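Local coordinates for ABC transporter, substrate binding protein (Mannopine) (Agrobacterium fabrum, PDB 5L9S) that serves as the periplasmic solute-binding component of an ABC transporter, probably for mannopine uptake, and is captured here in an open, unliganded conformation, at residues 7-12 and 16-21; 93-98 and 279-284; 169-174 and 314-319; 185-190 and 201-206; 238-243 and 249-254. All coordinates share one frame; numbering follows the deposited sequence.

Overall arrangement
From the N terminus, contact 1 closes the short turn between strand 4-9 and helix 12-30. Contact 2 opens at 93-98, ahead of the passage into the other lobe, and closes at 279-284 once the chain is back. Contact 3 opens at 169-174, within that span, but closes at 314-319, so contacts 2 and 3 cross. Contacts 4 and 5, both local, fall within the spans of contacts 2 and 3. Contacts 1 and 5 touch through Ile7 and Ile238 in the lobe that contains strand 4-9. Contacts 3 and 4 lie in the other lobe, contact 3 joining helices 171-181 and 307-325, contact 4 joining strand 185-189 to the loop before strand 206-210.

Contact 1: 7-12 and 16-21; sequences IATTGG and KALREA
The first torsion of Thr9 (chi1 71°) sets CG2 beside its backbone N, on the side where Leu18 approaches; Leu18, with chi1 -58° and a straight chi2, extends CD1 to meet it. The two methyls touch at 4.2 Å between Thr9 CG2 and Leu18 CD1, the side chains running past one another in opposite senses, and both residues are buried. The same rotation of Thr9 puts OG1 over the following turn, where it accepts from Gly11 N at 3.2 Å, an ST turn that takes the chain out of the strand. Gly11 and Gly12 both have positive phi, a backbone shape that glycine tolerates readily. The second link is a backbone one: Lys16 N donates to Gly12 O at 3.1 Å, an i+4 to i bond at the start of the helix. Lys16 then bends at its third and fourth torsions and folds back over the same carbonyl, NZ standing 3.8 Å from Gly12 O, while the closer CB of Lys16 lies 3.5 Å from that oxygen. The contact is thus apolar and buried at Thr9, polar and exposed at Gly12. It forms the strand-to-helix turn of the beta-alpha-beta unit made by strand 4-9, helix 12-30 and strand 33-38. Strand 61-65 flanks it, with Leu63 touching both Thr9 and Leu18, and helix 261-271 packs on Ala17 and Ala21.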
# COMPACT_ATOMS: atom_id res chain seq x y z
N ILE A 7 -14.04 7.74 13.35
CA ILE A 7 -12.94 7.20 12.57
C ILE A 7 -11.94 8.30 12.21
O ILE A 7 -12.35 9.40 11.81
CB ILE A 7 -13.44 6.37 11.31
CG1 ILE A 7 -12.26 5.65 10.58
CG2 ILE A 7 -14.27 7.22 10.33
CD1 ILE A 7 -12.65 4.52 9.63
N ALA A 8 -10.62 8.01 12.32
CA ALA A 8 -9.56 8.95 11.95
C ALA A 8 -8.90 8.53 10.63
O ALA A 8 -8.59 7.35 10.43
CB ALA A 8 -8.53 9.07 13.04
N THR A 9 -8.72 9.50 9.72
CA THR A 9 -8.11 9.33 8.39
C THR A 9 -7.09 10.47 8.21
O THR A 9 -7.00 11.35 9.08
CB THR A 9 -9.19 9.35 7.26
OG1 THR A 9 -9.73 10.66 7.10
CG2 THR A 9 -10.32 8.34 7.48
N THR A 10 -6.35 10.48 7.07
CA THR A 10 -5.40 11.55 6.73
C THR A 10 -6.14 12.80 6.24
O THR A 10 -5.53 13.86 6.11
CB THR A 10 -4.33 11.10 5.74
OG1 THR A 10 -4.97 10.60 4.56
CG2 THR A 10 -3.36 10.11 6.33
N GLY A 11 -7.46 12.67 6.02
CA GLY A 11 -8.33 13.74 5.57
C GLY A 11 -8.30 13.93 4.07
O GLY A 11 -7.93 13.01 3.32
N GLY A 12 -8.72 15.12 3.64
CA GLY A 12 -8.73 15.53 2.24
C GLY A 12 -9.48 14.66 1.26
O GLY A 12 -10.64 14.32 1.47
N LYS A 16 -12.84 12.16 1.54
CA LYS A 16 -13.95 12.48 0.64
C LYS A 16 -14.41 11.25 -0.10
O LYS A 16 -15.62 11.02 -0.16
CB LYS A 16 -13.51 13.57 -0.34
CG LYS A 16 -14.63 14.36 -0.99
CD LYS A 16 -14.08 15.32 -2.05
CE LYS A 16 -13.76 16.73 -1.55
NZ LYS A 16 -12.53 16.78 -0.70
N ALA A 17 -13.47 10.44 -0.64
CA ALA A 17 -13.75 9.19 -1.35
C ALA A 17 -14.47 8.17 -0.42
O ALA A 17 -15.45 7.53 -0.82
CB ALA A 17 -12.47 8.59 -1.90
N LEU A 18 -14.00 8.07 0.84
CA LEU A 18 -14.56 7.20 1.87
C LEU A 18 -15.94 7.66 2.34
O LEU A 18 -16.78 6.83 2.62
CB LEU A 18 -13.58 7.02 3.06
CG LEU A 18 -12.17 6.45 2.73
CD1 LEU A 18 -11.34 6.33 3.96
CD2 LEU A 18 -12.23 5.10 2.00
N ARG A 19 -16.18 8.96 2.37
CA ARG A 19 -17.47 9.51 2.80
C ARG A 19 -18.57 9.15 1.81
O ARG A 19 -19.66 8.73 2.21
CB ARG A 19 -17.36 11.02 2.96
CG ARG A 19 -18.43 11.64 3.87
CD ARG A 19 -18.29 13.15 3.94
NE ARG A 19 -16.94 13.58 4.37
CZ ARG A 19 -16.55 13.71 5.63
NH1 ARG A 19 -17.39 13.45 6.63
NH2 ARG A 19 -15.31 14.11 5.91
N GLU A 20 -18.27 9.31 0.51
CA GLU A 20 -19.19 9.07 -0.60
C GLU A 20 -19.46 7.58 -0.82
O GLU A 20 -20.60 7.21 -1.09
CB GLU A 20 -18.62 9.68 -1.89
CG GLU A 20 -18.52 11.20 -1.89
CD GLU A 20 -17.69 11.84 -3.00
OE1 GLU A 20 -17.06 11.11 -3.79
OE2 GLU A 20 -17.67 13.10 -3.05
N ALA A 21 -18.41 6.74 -0.72
CA ALA A 21 -18.52 5.31 -1.00
C ALA A 21 -18.80 4.42 0.20
O ALA A 21 -19.37 3.34 0.02
CB ALA A 21 -17.26 4.85 -1.71

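Contact 2: 93-98 and 279-284; sequences DLLADS and KAISQM
Asp93 reaches Lys279 with its carboxylate. Its CB points toward the helix, and CG lies opposite the backbone N (chi1 168°), which carries the carboxylate to the N-terminal turn of helix 278-283. OD1 accepts from Lys279 N at 3.1 Å; the N-H aims well (158°) and arrives almost in line with the CG-OD1 bond. The same oxygen grazes Lys279 CB at 3.3 Å, the two side chains lying roughly perpendicular. OD2 is bonded to Ser277 OG, so both oxygens are held, and a negative charge at this end of a helix would probably be favoured by its dipole. Segment 93-98 leads into strand 99-100, which starts at Cys99 of the Cys85-Cys99 disulfide, while the helix follows the Cys268-Cys273 disulfide; the contact therefore joins two disulfide-bearing regions far apart in the chain of this solute-binding protein. Beyond Asp93 the chain approaches the helix again: Leu95 CD1 meets Ile281 CD1 at 3.7 Å, also at about a right angle. Leu95 begins a type II turn, and its carbonyl O accepts Ser98 OG at 2.7 Å from above the carbonyl plane.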
# COMPACT_ATOMS: atom_id res chain seq x y z
N ASP A 93 -13.85 -14.42 -1.67
CA ASP A 93 -13.94 -13.15 -2.41
C ASP A 93 -12.79 -12.28 -1.99
O ASP A 93 -12.15 -11.65 -2.82
CB ASP A 93 -15.27 -12.42 -2.13
CG ASP A 93 -15.38 -10.97 -2.60
OD1 ASP A 93 -15.27 -10.73 -3.82
OD2 ASP A 93 -15.66 -10.09 -1.74
N LEU A 94 -12.60 -12.13 -0.68
CA LEU A 94 -11.53 -11.29 -0.17
C LEU A 94 -10.18 -11.94 -0.42
O LEU A 94 -10.01 -13.14 -0.23
CB LEU A 94 -11.74 -10.93 1.33
CG LEU A 94 -12.98 -10.04 1.66
CD1 LEU A 94 -13.28 -10.05 3.14
CD2 LEU A 94 -12.83 -8.62 1.13
N LEU A 95 -9.23 -11.12 -0.90
CA LEU A 95 -7.84 -11.45 -1.19
C LEU A 95 -7.16 -11.80 0.13
O LEU A 95 -7.66 -11.42 1.20
CB LEU A 95 -7.16 -10.24 -1.86
CG LEU A 95 -7.45 -10.00 -3.37
CD1 LEU A 95 -6.86 -8.68 -3.84
CD2 LEU A 95 -6.89 -11.14 -4.26
N ALA A 96 -6.04 -12.54 0.09
CA ALA A 96 -5.33 -12.98 1.30
C ALA A 96 -4.95 -11.85 2.27
O ALA A 96 -4.62 -10.73 1.85
CB ALA A 96 -4.11 -13.80 0.92
N ASP A 97 -5.03 -12.15 3.59
CA ASP A 97 -4.68 -11.26 4.70
C ASP A 97 -5.54 -9.99 4.77
O ASP A 97 -5.10 -8.96 5.29
CB ASP A 97 -3.16 -10.92 4.68
CG ASP A 97 -2.25 -12.13 4.70
OD1 ASP A 97 -2.47 -13.04 5.55
OD2 ASP A 97 -1.30 -12.18 3.86
N SER A 98 -6.77 -10.06 4.24
CA SER A 98 -7.74 -8.96 4.29
C SER A 98 -8.23 -8.63 5.69
O SER A 98 -8.79 -7.56 5.91
CB SER A 98 -8.91 -9.23 3.36
OG SER A 98 -8.44 -8.95 2.06
N LYS A 279 -14.32 -9.37 -6.41
CA LYS A 279 -15.52 -8.91 -7.10
C LYS A 279 -15.41 -7.42 -7.35
O LYS A 279 -15.76 -7.00 -8.45
CB LYS A 279 -16.80 -9.23 -6.29
CG LYS A 279 -18.11 -9.08 -7.08
CD LYS A 279 -19.08 -10.21 -6.76
CE LYS A 279 -19.90 -10.61 -7.98
NZ LYS A 279 -21.10 -9.76 -8.16
N ALA A 280 -14.94 -6.63 -6.36
CA ALA A 280 -14.76 -5.18 -6.46
C ALA A 280 -13.74 -4.83 -7.54
O ALA A 280 -14.02 -3.92 -8.32
CB ALA A 280 -14.34 -4.59 -5.12
N ILE A 281 -12.60 -5.58 -7.64
CA ILE A 281 -11.57 -5.40 -8.68
C ILE A 281 -12.21 -5.49 -10.08
O ILE A 281 -11.99 -4.62 -10.92
CB ILE A 281 -10.34 -6.37 -8.53
CG1 ILE A 281 -9.47 -6.03 -7.32
CG2 ILE A 281 -9.48 -6.39 -9.81
CD1 ILE A 281 -8.68 -7.21 -6.74
N SER A 282 -12.98 -6.55 -10.33
CA SER A 282 -13.61 -6.80 -11.62
C SER A 282 -14.81 -5.87 -11.91
O SER A 282 -15.12 -5.62 -13.07
CB SER A 282 -14.05 -8.25 -11.71
OG SER A 282 -15.03 -8.53 -10.73
N GLN A 283 -15.47 -5.38 -10.85
CA GLN A 283 -16.64 -4.50 -10.88
C GLN A 283 -16.30 -3.05 -11.23
O GLN A 283 -17.22 -2.26 -11.47
CB GLN A 283 -17.29 -4.50 -9.50
CG GLN A 283 -18.76 -4.76 -9.49
CD GLN A 283 -19.24 -4.82 -8.06
OE1 GLN A 283 -19.64 -5.88 -7.56
NE2 GLN A 283 -19.19 -3.69 -7.38
N MET A 284 -15.00 -2.67 -11.19
CA MET A 284 -14.59 -1.30 -11.49
C MET A 284 -14.74 -0.96 -12.96
O MET A 284 -14.74 -1.87 -13.79
CB MET A 284 -13.16 -1.02 -10.98
CG MET A 284 -13.09 -0.86 -9.47
SD MET A 284 -11.48 -0.59 -8.67
CE MET A 284 -10.54 -1.91 -9.32

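Contact 3: 169-174 and 314-319; sequences LDVDRA and MGMLVQ
Val171, in the opening turn of helix 171-181, lies beside Leu317 of helix 307-325 with their CA atoms 8.2 Å apart. Val171 carries the contact, using one methyl for each of two neighbours. With chi1 at -177°, CG1 lies opposite the backbone N and CG2 beside it, so the methyls diverge toward Met316 and Leu317. CG2 meets Leu317 CD2 at 3.9 Å, the branches inclined to each other at a slant. CG1 is approached more loosely by Met316 CE, 4.3 Å away, at the exposed border. Trp309 of the same C-terminal helix also touches Val171 and Leu317, as well as Leu169. Asp170 precedes the helix as its N-cap, its OD1 accepting a weak bond from Arg173 N at 3.3 Å. The C-terminal helix thus packs onto helices of the second lobe of this solute-binding protein: helix 171-181 here, and helix 149-158, which borders both through Leu152. Between the two segments no hydrogen bond forms, so the join rests on packed methyl and methylthio groups, apolar and without directional bonds; the salt bridge of Asp172 OD1 with Arg320 NH1 lies at its margin.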
# COMPACT_ATOMS: atom_id res chain seq x y z
N LEU A 169 14.47 -11.65 3.91
CA LEU A 169 15.35 -10.99 2.94
C LEU A 169 16.83 -11.19 3.25
O LEU A 169 17.27 -10.90 4.37
CB LEU A 169 15.07 -9.48 2.79
CG LEU A 169 13.66 -8.97 2.43
CD1 LEU A 169 13.68 -7.46 2.25
CD2 LEU A 169 13.15 -9.59 1.16
N ASP A 170 17.59 -11.66 2.24
CA ASP A 170 19.04 -11.84 2.30
C ASP A 170 19.64 -10.43 2.03
O ASP A 170 19.92 -10.09 0.88
CB ASP A 170 19.46 -12.87 1.23
CG ASP A 170 20.92 -13.31 1.21
OD1 ASP A 170 21.76 -12.64 1.84
OD2 ASP A 170 21.23 -14.26 0.47
N VAL A 171 19.73 -9.61 3.08
CA VAL A 171 20.18 -8.20 3.06
C VAL A 171 21.60 -8.04 2.48
O VAL A 171 21.85 -7.06 1.76
CB VAL A 171 20.03 -7.55 4.46
CG1 VAL A 171 20.43 -6.08 4.45
CG2 VAL A 171 18.60 -7.70 4.96
N ASP A 172 22.49 -8.99 2.77
CA ASP A 172 23.86 -8.98 2.25
C ASP A 172 23.88 -9.12 0.74
O ASP A 172 24.57 -8.36 0.06
CB ASP A 172 24.72 -10.05 2.94
CG ASP A 172 25.03 -9.73 4.39
OD1 ASP A 172 25.41 -8.56 4.67
OD2 ASP A 172 24.95 -10.65 5.24
N ARG A 173 23.07 -10.06 0.20
CA ARG A 173 22.93 -10.32 -1.23
C ARG A 173 22.25 -9.14 -1.92
O ARG A 173 22.74 -8.70 -2.96
CB ARG A 173 22.15 -11.62 -1.43
CG ARG A 173 22.09 -12.14 -2.85
CD ARG A 173 21.32 -13.45 -2.85
NE ARG A 173 20.86 -13.80 -4.18
CZ ARG A 173 20.25 -14.94 -4.49
NH1 ARG A 173 19.99 -15.84 -3.55
NH2 ARG A 173 19.87 -15.17 -5.73
N ALA A 174 21.14 -8.63 -1.34
CA ALA A 174 20.40 -7.48 -1.88
C ALA A 174 21.29 -6.25 -2.11
O ALA A 174 21.17 -5.61 -3.18
CB ALA A 174 19.25 -7.14 -0.96
N MET A 314 13.57 -3.60 10.89
CA MET A 314 13.46 -2.18 10.57
C MET A 314 14.69 -1.31 10.93
O MET A 314 15.18 -0.59 10.05
CB MET A 314 12.20 -1.59 11.22
CG MET A 314 11.25 -0.99 10.24
SD MET A 314 12.04 0.43 9.48
CE MET A 314 10.58 1.49 9.21
N GLY A 315 15.13 -1.35 12.19
CA GLY A 315 16.27 -0.59 12.69
C GLY A 315 17.54 -0.86 11.91
O GLY A 315 18.17 0.06 11.38
N MET A 316 17.88 -2.16 11.79
CA MET A 316 19.02 -2.68 11.04
C MET A 316 19.01 -2.15 9.60
O MET A 316 20.05 -1.66 9.14
CB MET A 316 19.01 -4.23 11.06
CG MET A 316 20.26 -4.87 10.49
SD MET A 316 20.06 -5.38 8.75
CE MET A 316 21.49 -6.50 8.57
N LEU A 317 17.84 -2.22 8.91
CA LEU A 317 17.65 -1.80 7.52
C LEU A 317 17.94 -0.33 7.28
O LEU A 317 18.73 -0.01 6.39
CB LEU A 317 16.24 -2.17 7.01
CG LEU A 317 15.88 -3.64 6.81
CD1 LEU A 317 14.48 -3.77 6.20
CD2 LEU A 317 16.90 -4.35 5.95
N VAL A 318 17.32 0.57 8.09
CA VAL A 318 17.49 2.03 8.04
C VAL A 318 18.98 2.39 8.27
O VAL A 318 19.54 3.19 7.51
CB VAL A 318 16.53 2.74 9.04
CG1 VAL A 318 16.86 4.23 9.17
CG2 VAL A 318 15.07 2.55 8.63
N GLN A 319 19.62 1.75 9.28
CA GLN A 319 21.04 1.93 9.60
C GLN A 319 21.88 1.56 8.37
O GLN A 319 22.60 2.42 7.83
CB GLN A 319 21.44 1.03 10.78
CG GLN A 319 21.29 1.64 12.17
CD GLN A 319 21.97 0.80 13.24
OE1 GLN A 319 22.33 -0.37 13.04
NE2 GLN A 319 22.20 1.40 14.41

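Contact 4: 185-190 and 201-206; sequences VQVWWR and NDEYRV
Val187 packs against Glu203 and Tyr204 where a beta-alpha-beta crossover returns to its sheet: strand 185-189, helix 192-200 and strand 206-210, with strand 140-143 lying between the two strands and parallel to both. The tight part centres on one methyl. Val187 has chi1 at 175°, which places CG2 beside its backbone N, and from there CG2 comes within 3.8 Å of Glu203 CB and 4.0 Å of Tyr204 CD2. It meets the tyrosine ring obliquely, and Val187 CB is also near, 4.2 Å from Tyr204 CD2. The ring is brought there by chi1 of 72°, which turns CG of Tyr204 between its own N and carbonyl carbon. Its hydroxyl is fixed by a hydrogen bond to Ser195 O, so the aromatic group bridges the strand and helix 192-200; Ala198 of that helix touches Val187, Glu203 and Tyr204. At one edge, in the plane of the ring, lies Val206 N. The outer side is looser. Gln186 offers CB to Glu203 O at 4.0 Å, and the exposed Glu203 extends its chain so that OE2 lies 4.1 Å from Val187 CG2, with no hydrogen bond crossing between the segments. Asp202, where the helix ends in a Schellman motif with positive phi, takes no part in the packing on the strand. It attracts Arg205 by charge alone, its carboxylate oxygen standing off the plane of the guanidinium group and meeting none of its hydrogens, with Arg205 NH1 and Asp202 OD2 a long 3.8 Å apart.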
# COMPACT_ATOMS: atom_id res chain seq x y z
N VAL A 185 21.86 4.64 -11.39
CA VAL A 185 20.78 5.31 -10.65
C VAL A 185 21.06 6.80 -10.55
O VAL A 185 21.87 7.23 -9.73
CB VAL A 185 20.46 4.66 -9.28
CG1 VAL A 185 19.17 5.23 -8.71
CG2 VAL A 185 20.35 3.15 -9.40
N GLN A 186 20.43 7.58 -11.45
CA GLN A 186 20.60 9.04 -11.51
C GLN A 186 19.58 9.77 -10.64
O GLN A 186 19.81 10.92 -10.26
CB GLN A 186 20.52 9.56 -12.96
CG GLN A 186 21.39 8.84 -14.00
CD GLN A 186 22.87 9.10 -13.96
OE1 GLN A 186 23.67 8.16 -13.93
NE2 GLN A 186 23.26 10.36 -14.04
N VAL A 187 18.45 9.10 -10.32
CA VAL A 187 17.36 9.66 -9.53
C VAL A 187 17.08 8.81 -8.28
O VAL A 187 16.76 7.63 -8.38
CB VAL A 187 16.07 9.90 -10.40
CG1 VAL A 187 14.89 10.38 -9.56
CG2 VAL A 187 16.33 10.88 -11.55
N TRP A 188 17.19 9.43 -7.11
CA TRP A 188 16.85 8.83 -5.82
C TRP A 188 15.73 9.69 -5.28
O TRP A 188 15.97 10.64 -4.53
CB TRP A 188 18.06 8.84 -4.89
CG TRP A 188 19.14 7.87 -5.25
CD1 TRP A 188 20.37 8.18 -5.73
CD2 TRP A 188 19.11 6.44 -5.08
NE1 TRP A 188 21.11 7.03 -5.89
CE2 TRP A 188 20.37 5.95 -5.47
CE3 TRP A 188 18.15 5.54 -4.59
CZ2 TRP A 188 20.68 4.59 -5.45
CZ3 TRP A 188 18.48 4.19 -4.54
CH2 TRP A 188 19.72 3.72 -4.98
N TRP A 189 14.51 9.42 -5.75
CA TRP A 189 13.33 10.22 -5.39
C TRP A 189 12.85 10.02 -3.93
O TRP A 189 12.67 8.90 -3.46
CB TRP A 189 12.17 10.02 -6.39
CG TRP A 189 11.57 8.63 -6.46
CD1 TRP A 189 11.90 7.65 -7.35
CD2 TRP A 189 10.42 8.15 -5.74
NE1 TRP A 189 11.05 6.58 -7.21
CE2 TRP A 189 10.15 6.85 -6.22
CE3 TRP A 189 9.63 8.67 -4.70
CZ2 TRP A 189 9.11 6.06 -5.70
CZ3 TRP A 189 8.59 7.89 -4.19
CH2 TRP A 189 8.35 6.60 -4.69
N ARG A 190 12.61 11.13 -3.24
CA ARG A 190 12.13 11.08 -1.86
C ARG A 190 10.60 11.27 -1.83
O ARG A 190 9.92 10.69 -0.97
CB ARG A 190 12.88 12.08 -0.98
CG ARG A 190 12.73 11.79 0.50
CD ARG A 190 13.94 12.15 1.34
NE ARG A 190 14.25 11.08 2.30
CZ ARG A 190 13.53 10.82 3.40
NH1 ARG A 190 12.45 11.53 3.69
NH2 ARG A 190 13.89 9.82 4.20
N ASN A 201 11.17 15.52 -17.22
CA ASN A 201 12.44 16.09 -17.66
C ASN A 201 13.34 15.06 -18.34
O ASN A 201 14.39 15.41 -18.87
CB ASN A 201 13.16 16.76 -16.48
CG ASN A 201 12.41 17.96 -15.95
OD1 ASN A 201 11.98 18.84 -16.70
ND2 ASN A 201 12.22 18.01 -14.65
N ASP A 202 12.91 13.78 -18.35
CA ASP A 202 13.61 12.63 -18.93
C ASP A 202 14.94 12.37 -18.22
O ASP A 202 15.97 12.12 -18.86
CB ASP A 202 13.76 12.76 -20.47
CG ASP A 202 13.95 11.44 -21.19
OD1 ASP A 202 13.30 10.43 -20.77
OD2 ASP A 202 14.72 11.40 -22.17
N GLU A 203 14.92 12.43 -16.87
CA GLU A 203 16.08 12.20 -16.00
C GLU A 203 16.32 10.69 -15.76
O GLU A 203 17.39 10.28 -15.29
CB GLU A 203 15.95 12.97 -14.67
CG GLU A 203 16.10 14.48 -14.79
CD GLU A 203 15.82 15.29 -13.53
OE1 GLU A 203 15.11 16.32 -13.62
OE2 GLU A 203 16.31 14.88 -12.45
N TYR A 204 15.31 9.86 -16.09
CA TYR A 204 15.35 8.40 -16.01
C TYR A 204 14.38 7.81 -17.01
O TYR A 204 13.35 8.45 -17.37
CB TYR A 204 15.09 7.84 -14.59
CG TYR A 204 13.67 7.94 -14.10
CD1 TYR A 204 12.76 6.90 -14.29
CD2 TYR A 204 13.24 9.05 -13.38
CE1 TYR A 204 11.46 6.98 -13.81
CE2 TYR A 204 11.94 9.15 -12.91
CZ TYR A 204 11.06 8.10 -13.09
OH TYR A 204 9.78 8.21 -12.59
N ARG A 205 14.71 6.57 -17.43
CA ARG A 205 13.97 5.78 -18.40
C ARG A 205 13.41 4.46 -17.81
O ARG A 205 12.49 3.88 -18.39
CB ARG A 205 14.82 5.53 -19.66
CG ARG A 205 15.13 6.80 -20.45
CD ARG A 205 15.67 6.49 -21.84
NE ARG A 205 14.59 6.20 -22.79
CZ ARG A 205 14.24 6.99 -23.80
NH1 ARG A 205 14.88 8.13 -24.01
NH2 ARG A 205 13.25 6.64 -24.61
N VAL A 206 13.99 3.98 -16.69
CA VAL A 206 13.55 2.76 -15.99
C VAL A 206 13.59 3.03 -14.49
O VAL A 206 14.63 3.41 -13.97
CB VAL A 206 14.42 1.54 -16.34
CG1 VAL A 206 13.88 0.29 -15.66
CG2 VAL A 206 14.51 1.32 -17.85

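Contact 5: 238-243 and 249-254; sequences IALVRG and NALKLI
Leu240 and Ile254 lose the most surface here, followed by Ile238, and between them they line the interface of strand 238-240 with helix 249-254. The two segments run nearly antiparallel, at 162°, with their axes 9.8 Å apart. Leu240 works like a fork: chi1 of 175° extends CG away from the backbone N, and its two methyls part to different residues of the helix. CD1 lies 3.9 Å from Ala250 CB, while CD2 is 4.0 Å from Leu251 CD2, where the leucines cross at about a right angle. Two residues back along the strand, on the same face, Ile238 presents its gamma methyl: CG2 meets Ile254 CG1 at 4.0 Å, the two isoleucines passing antiparallel to each other. Ile254 also rests on Leu61 of strand 61-65, and Ile238 CG2 approaches Ile7 CD1 at 4.2 Å, linking this packing to the first strand of the chain. The shared surface is wholly apolar and largely buried. Polar ties lie beyond it, as where Leu253 O accepts from Trp22 NE1 of helix 12-30. Helix 247-258 thus covers one face of the sheet just after strand 224-240. Strand 224-240 lies antiparallel to strand 61-65 and next to it, between that strand and 103-116, an arrangement typical of the N-terminal lobe in type II periplasmic binding proteins.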
# COMPACT_ATOMS: atom_id res chain seq x y z
N ILE A 238 -7.83 -0.86 8.61
CA ILE A 238 -8.81 -0.18 9.47
C ILE A 238 -8.58 -0.83 10.82
O ILE A 238 -8.81 -2.03 10.95
CB ILE A 238 -10.30 -0.35 9.03
CG1 ILE A 238 -10.49 -0.24 7.48
CG2 ILE A 238 -11.24 0.61 9.82
CD1 ILE A 238 -11.66 -1.07 6.91
N ALA A 239 -8.06 -0.08 11.80
CA ALA A 239 -7.79 -0.63 13.14
C ALA A 239 -8.80 -0.13 14.17
O ALA A 239 -9.28 1.00 14.08
CB ALA A 239 -6.38 -0.27 13.56
N LEU A 240 -9.14 -1.00 15.13
CA LEU A 240 -10.08 -0.73 16.23
C LEU A 240 -9.28 -0.34 17.47
O LEU A 240 -8.46 -1.13 17.94
CB LEU A 240 -10.97 -1.97 16.49
CG LEU A 240 -11.95 -1.93 17.69
CD1 LEU A 240 -13.07 -0.91 17.49
CD2 LEU A 240 -12.57 -3.30 17.91
N VAL A 241 -9.47 0.92 17.94
CA VAL A 241 -8.80 1.52 19.10
C VAL A 241 -9.14 0.76 20.37
O VAL A 241 -10.31 0.47 20.62
CB VAL A 241 -9.10 3.04 19.22
CG1 VAL A 241 -8.60 3.61 20.55
CG2 VAL A 241 -8.51 3.81 18.04
N ARG A 242 -8.09 0.44 21.16
CA ARG A 242 -8.21 -0.30 22.41
C ARG A 242 -9.30 0.26 23.30
O ARG A 242 -9.20 1.38 23.80
CB ARG A 242 -6.86 -0.39 23.13
CG ARG A 242 -6.63 -1.75 23.76
CD ARG A 242 -5.27 -1.82 24.41
NE ARG A 242 -4.44 -2.86 23.82
CZ ARG A 242 -3.77 -3.77 24.52
NH1 ARG A 242 -3.80 -3.76 25.84
NH2 ARG A 242 -3.04 -4.69 23.89
N GLY A 243 -10.37 -0.53 23.42
CA GLY A 243 -11.55 -0.20 24.21
C GLY A 243 -12.31 0.98 23.65
O GLY A 243 -12.61 1.92 24.39
N ASN A 249 -20.58 -0.77 16.97
CA ASN A 249 -20.90 0.07 15.82
C ASN A 249 -19.70 0.21 14.90
O ASN A 249 -19.88 0.28 13.69
CB ASN A 249 -21.34 1.45 16.28
CG ASN A 249 -22.75 1.55 16.81
OD1 ASN A 249 -23.63 0.74 16.50
ND2 ASN A 249 -22.99 2.60 17.55
N ALA A 250 -18.49 0.27 15.48
CA ALA A 250 -17.24 0.39 14.73
C ALA A 250 -16.99 -0.88 13.92
O ALA A 250 -16.55 -0.78 12.77
CB ALA A 250 -16.09 0.65 15.67
N LEU A 251 -17.33 -2.06 14.48
CA LEU A 251 -17.19 -3.35 13.80
C LEU A 251 -18.25 -3.57 12.70
O LEU A 251 -18.01 -4.32 11.75
CB LEU A 251 -17.19 -4.51 14.81
CG LEU A 251 -15.97 -4.61 15.74
CD1 LEU A 251 -16.18 -5.67 16.77
CD2 LEU A 251 -14.69 -4.90 14.95
N LYS A 252 -19.41 -2.89 12.81
CA LYS A 252 -20.49 -2.92 11.83
C LYS A 252 -20.05 -2.13 10.61
O LYS A 252 -20.40 -2.47 9.48
CB LYS A 252 -21.77 -2.28 12.42
CG LYS A 252 -22.56 -3.14 13.38
CD LYS A 252 -23.94 -2.52 13.58
CE LYS A 252 -24.60 -2.92 14.87
NZ LYS A 252 -25.76 -2.04 15.19
N LEU A 253 -19.28 -1.04 10.85
CA LEU A 253 -18.73 -0.16 9.82
C LEU A 253 -17.64 -0.91 9.04
O LEU A 253 -17.57 -0.77 7.82
CB LEU A 253 -18.20 1.16 10.42
CG LEU A 253 -17.61 2.18 9.45
CD1 LEU A 253 -18.63 2.68 8.46
CD2 LEU A 253 -17.03 3.34 10.18
N ILE A 254 -16.83 -1.74 9.76
CA ILE A 254 -15.80 -2.58 9.15
C ILE A 254 -16.44 -3.66 8.26
O ILE A 254 -16.08 -3.78 7.09
CB ILE A 254 -14.85 -3.19 10.22
CG1 ILE A 254 -14.04 -2.09 10.93
CG2 ILE A 254 -13.92 -4.24 9.57
CD1 ILE A 254 -12.98 -2.62 11.94